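Local coordinates for glycosyl hydrolases family 2, sugar binding domain protein (Bacteroides uniformis str. 3978 T3 ii, PDB 6D1P) that is a gut-bacterial beta-glucuronidase of glycosyl hydrolase family 2, and so probably hydrolyses O-glycosidic bonds that link glucuronic acid to other groups, at residues A464-E469 and T481-W486. Numbering follows the deposited sequence.
With SCN (thiocyanate ion), chain I.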
loop_
_atom_site.group_PDB
_atom_site.type_symbol
_atom_site.label_atom_id
_atom_site.label_comp_id
_atom_site.label_asym_id
_atom_site.label_seq_id
_atom_site.Cartn_x
_atom_site.Cartn_y
_atom_site.Cartn_z
ATOM N N ALA A 464 3.526 34.072 -18.498
ATOM C CA ALA A 464 2.281 34.249 -17.766
ATOM C C ALA A 464 2.421 33.621 -16.376
ATOM O O ALA A 464 3.304 32.791 -16.142
ATOM C CB ALA A 464 1.098 33.621 -18.526
ATOM N N ILE A 465 1.549 34.043 -15.445
ATOM C CA ILE A 465 1.235 33.275 -14.239
ATOM C C ILE A 465 -0.247 33.445 -13.946
ATOM O O ILE A 465 -0.934 34.257 -14.565
ATOM C CB ILE A 465 2.052 33.688 -12.995
ATOM C CG1 ILE A 465 1.763 35.152 -12.632
ATOM C CG2 ILE A 465 3.537 33.381 -13.184
ATOM C CD1 ILE A 465 2.507 35.669 -11.404
ATOM N N ARG A 466 -0.730 32.675 -12.969
ATOM C CA ARG A 466 -2.124 32.717 -12.542
ATOM C C ARG A 466 -2.207 32.901 -11.030
ATOM O O ARG A 466 -1.565 32.163 -10.274
ATOM C CB ARG A 466 -2.893 31.441 -12.949
ATOM C CG ARG A 466 -4.391 31.564 -12.618
ATOM C CD ARG A 466 -5.240 30.327 -12.848
ATOM N NE ARG A 466 -6.527 30.537 -12.198
ATOM C CZ ARG A 466 -6.775 30.216 -10.935
ATOM N NH1 ARG A 466 -5.830 29.625 -10.220
ATOM N NH2 ARG A 466 -7.956 30.473 -10.389
ATOM N N ARG A 467 -2.998 33.885 -10.599
ATOM C CA ARG A 467 -3.369 34.100 -9.199
ATOM C C ARG A 467 -2.135 34.258 -8.305
ATOM O O ARG A 467 -1.763 33.365 -7.544
ATOM C CB ARG A 467 -4.245 32.964 -8.666
ATOM C CG ARG A 467 -5.167 33.417 -7.563
ATOM C CD ARG A 467 -5.746 32.272 -6.787
ATOM N NE ARG A 467 -4.897 31.940 -5.638
ATOM C CZ ARG A 467 -5.310 31.207 -4.608
ATOM N NH1 ARG A 467 -6.547 30.742 -4.606
ATOM N NH2 ARG A 467 -4.502 30.958 -3.573
ATOM N N CYS A 468 -1.514 35.432 -8.415
ATOM C CA CYS A 468 -0.501 35.850 -7.442
ATOM C C CYS A 468 -0.423 37.374 -7.560
ATOM O O CYS A 468 0.408 37.901 -8.301
ATOM C CB CYS A 468 0.851 35.209 -7.668
ATOM S SG CYS A 468 2.015 35.624 -6.312
ATOM N N GLU A 469 -1.310 38.061 -6.835
ATOM C CA GLU A 469 -1.483 39.492 -7.073
ATOM C C GLU A 469 -0.199 40.267 -6.811
ATOM O O GLU A 469 0.106 41.215 -7.541
ATOM C CB GLU A 469 -2.627 40.046 -6.228
ATOM C CG GLU A 469 -3.999 39.539 -6.649
ATOM C CD GLU A 469 -4.357 39.826 -8.127
ATOM O OE1 GLU A 469 -4.717 38.858 -8.845
ATOM O OE2 GLU A 469 -4.302 41.011 -8.554
ATOM N N THR A 481 -7.944 35.241 -10.262
ATOM C CA THR A 481 -8.897 34.163 -10.051
ATOM C C THR A 481 -10.292 34.755 -10.170
ATOM O O THR A 481 -10.623 35.696 -9.455
ATOM C CB THR A 481 -8.685 33.457 -8.698
ATOM O OG1 THR A 481 -9.713 32.480 -8.484
ATOM C CG2 THR A 481 -8.694 34.427 -7.532
ATOM N N ILE A 482 -11.099 34.223 -11.095
ATOM C CA ILE A 482 -12.444 34.737 -11.354
ATOM C C ILE A 482 -13.373 33.576 -11.689
ATOM O O ILE A 482 -13.304 33.010 -12.789
ATOM C CB ILE A 482 -12.474 35.787 -12.479
ATOM C CG1 ILE A 482 -11.695 37.040 -12.082
ATOM C CG2 ILE A 482 -13.916 36.149 -12.806
ATOM C CD1 ILE A 482 -11.523 38.045 -13.234
ATOM N N TRP A 483 -14.293 33.274 -10.779
ATOM C CA TRP A 483 -15.189 32.127 -10.866
ATOM C C TRP A 483 -16.615 32.579 -10.577
ATOM O O TRP A 483 -17.273 32.085 -9.658
ATOM C CB TRP A 483 -14.799 31.020 -9.878
ATOM C CG TRP A 483 -13.530 30.315 -10.196
ATOM C CD1 TRP A 483 -12.258 30.764 -9.975
ATOM C CD2 TRP A 483 -13.406 29.014 -10.789
ATOM N NE1 TRP A 483 -11.347 29.819 -10.402
ATOM C CE2 TRP A 483 -12.030 28.736 -10.900
ATOM C CE3 TRP A 483 -14.331 28.060 -11.246
ATOM C CZ2 TRP A 483 -11.554 27.550 -11.460
ATOM C CZ3 TRP A 483 -13.857 26.890 -11.801
ATOM C CH2 TRP A 483 -12.478 26.639 -11.893
ATOM N N ALA A 484 -17.080 33.540 -11.375
ATOM C CA ALA A 484 -18.432 34.065 -11.256
ATOM C C ALA A 484 -19.435 32.936 -11.172
ATOM O O ALA A 484 -19.450 32.046 -12.019
ATOM C CB ALA A 484 -18.752 34.953 -12.464
ATOM N N GLY A 485 -20.279 32.974 -10.154
ATOM C CA GLY A 485 -21.264 31.933 -9.980
ATOM C C GLY A 485 -20.754 30.643 -9.367
ATOM O O GLY A 485 -21.573 29.774 -9.030
ATOM N N TRP A 486 -19.438 30.474 -9.202
ATOM C CA TRP A 486 -18.911 29.241 -8.629
ATOM C C TRP A 486 -18.265 29.496 -7.273
ATOM O O TRP A 486 -18.844 29.142 -6.252
ATOM C CB TRP A 486 -17.941 28.514 -9.563
ATOM C CG TRP A 486 -17.742 27.143 -9.000
ATOM C CD1 TRP A 486 -16.617 26.639 -8.375
ATOM C CD2 TRP A 486 -18.740 26.120 -8.912
ATOM N NE1 TRP A 486 -16.858 25.337 -7.943
ATOM C CE2 TRP A 486 -18.151 25.003 -8.260
ATOM C CE3 TRP A 486 -20.072 26.031 -9.336
ATOM C CZ2 TRP A 486 -18.849 23.819 -8.037
ATOM C CZ3 TRP A 486 -20.759 24.849 -9.110
ATOM C CH2 TRP A 486 -20.147 23.758 -8.458
HETATM S S SCN I . -14.773 34.434 -7.772
HETATM C C SCN I . -13.244 34.033 -6.971
HETATM N N SCN I . -12.240 33.568 -6.551
HETATM O O HOH W 1 -9.503 32.251 -12.364
HETATM O O HOH W 2 -6.652 37.320 -8.272
#
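NH2 of Arg466 comes within 3.3 Å of OG1 of Thr481 yet makes no hydrogen bond with it, the angle being poor; the link to the next residue, Ile482, runs through a water. The contact sits in the TIM barrel domain, where the end of strand 462-466 faces the loop that follows the neighbouring parallel strand 477-479. This water, in the plane of the Arg466 guanidinium at its edge, accepts from NH2 at 3.1 Å and from the backbone N of Ile482 at 2.8 Å. With CG anti to the backbone N (chi1 -174°) and the chain extended as far as NE, Arg466 reaches across to the indole of Trp483. There NH2 lies at the ring edge, 3.5 Å from NE1, donor beside donor, with the two planes 83° apart. Glu428 forms a salt bridge with NH1 of Arg466, and Ala511 O takes up its NE.

Arg467 makes the apolar part: its CG and CD run alongside Thr481, with CG 3.7 Å from CG2, before the chain bends at chi3 (91°) and its guanidinium pairs with Asp430. Replacing Arg467 by an alanine removes CG and the rest of the chain, which would probably uncover one flank of the Thr481 methyl and leave Asp430 without its salt-bridge mate. On the loop side, OG1 of Thr481 gives a weak hydrogen bond to the thiocyanate N at 3.4 Å, while a second water bridges Thr481 N, 3.2 Å away, to OE1 of Glu469.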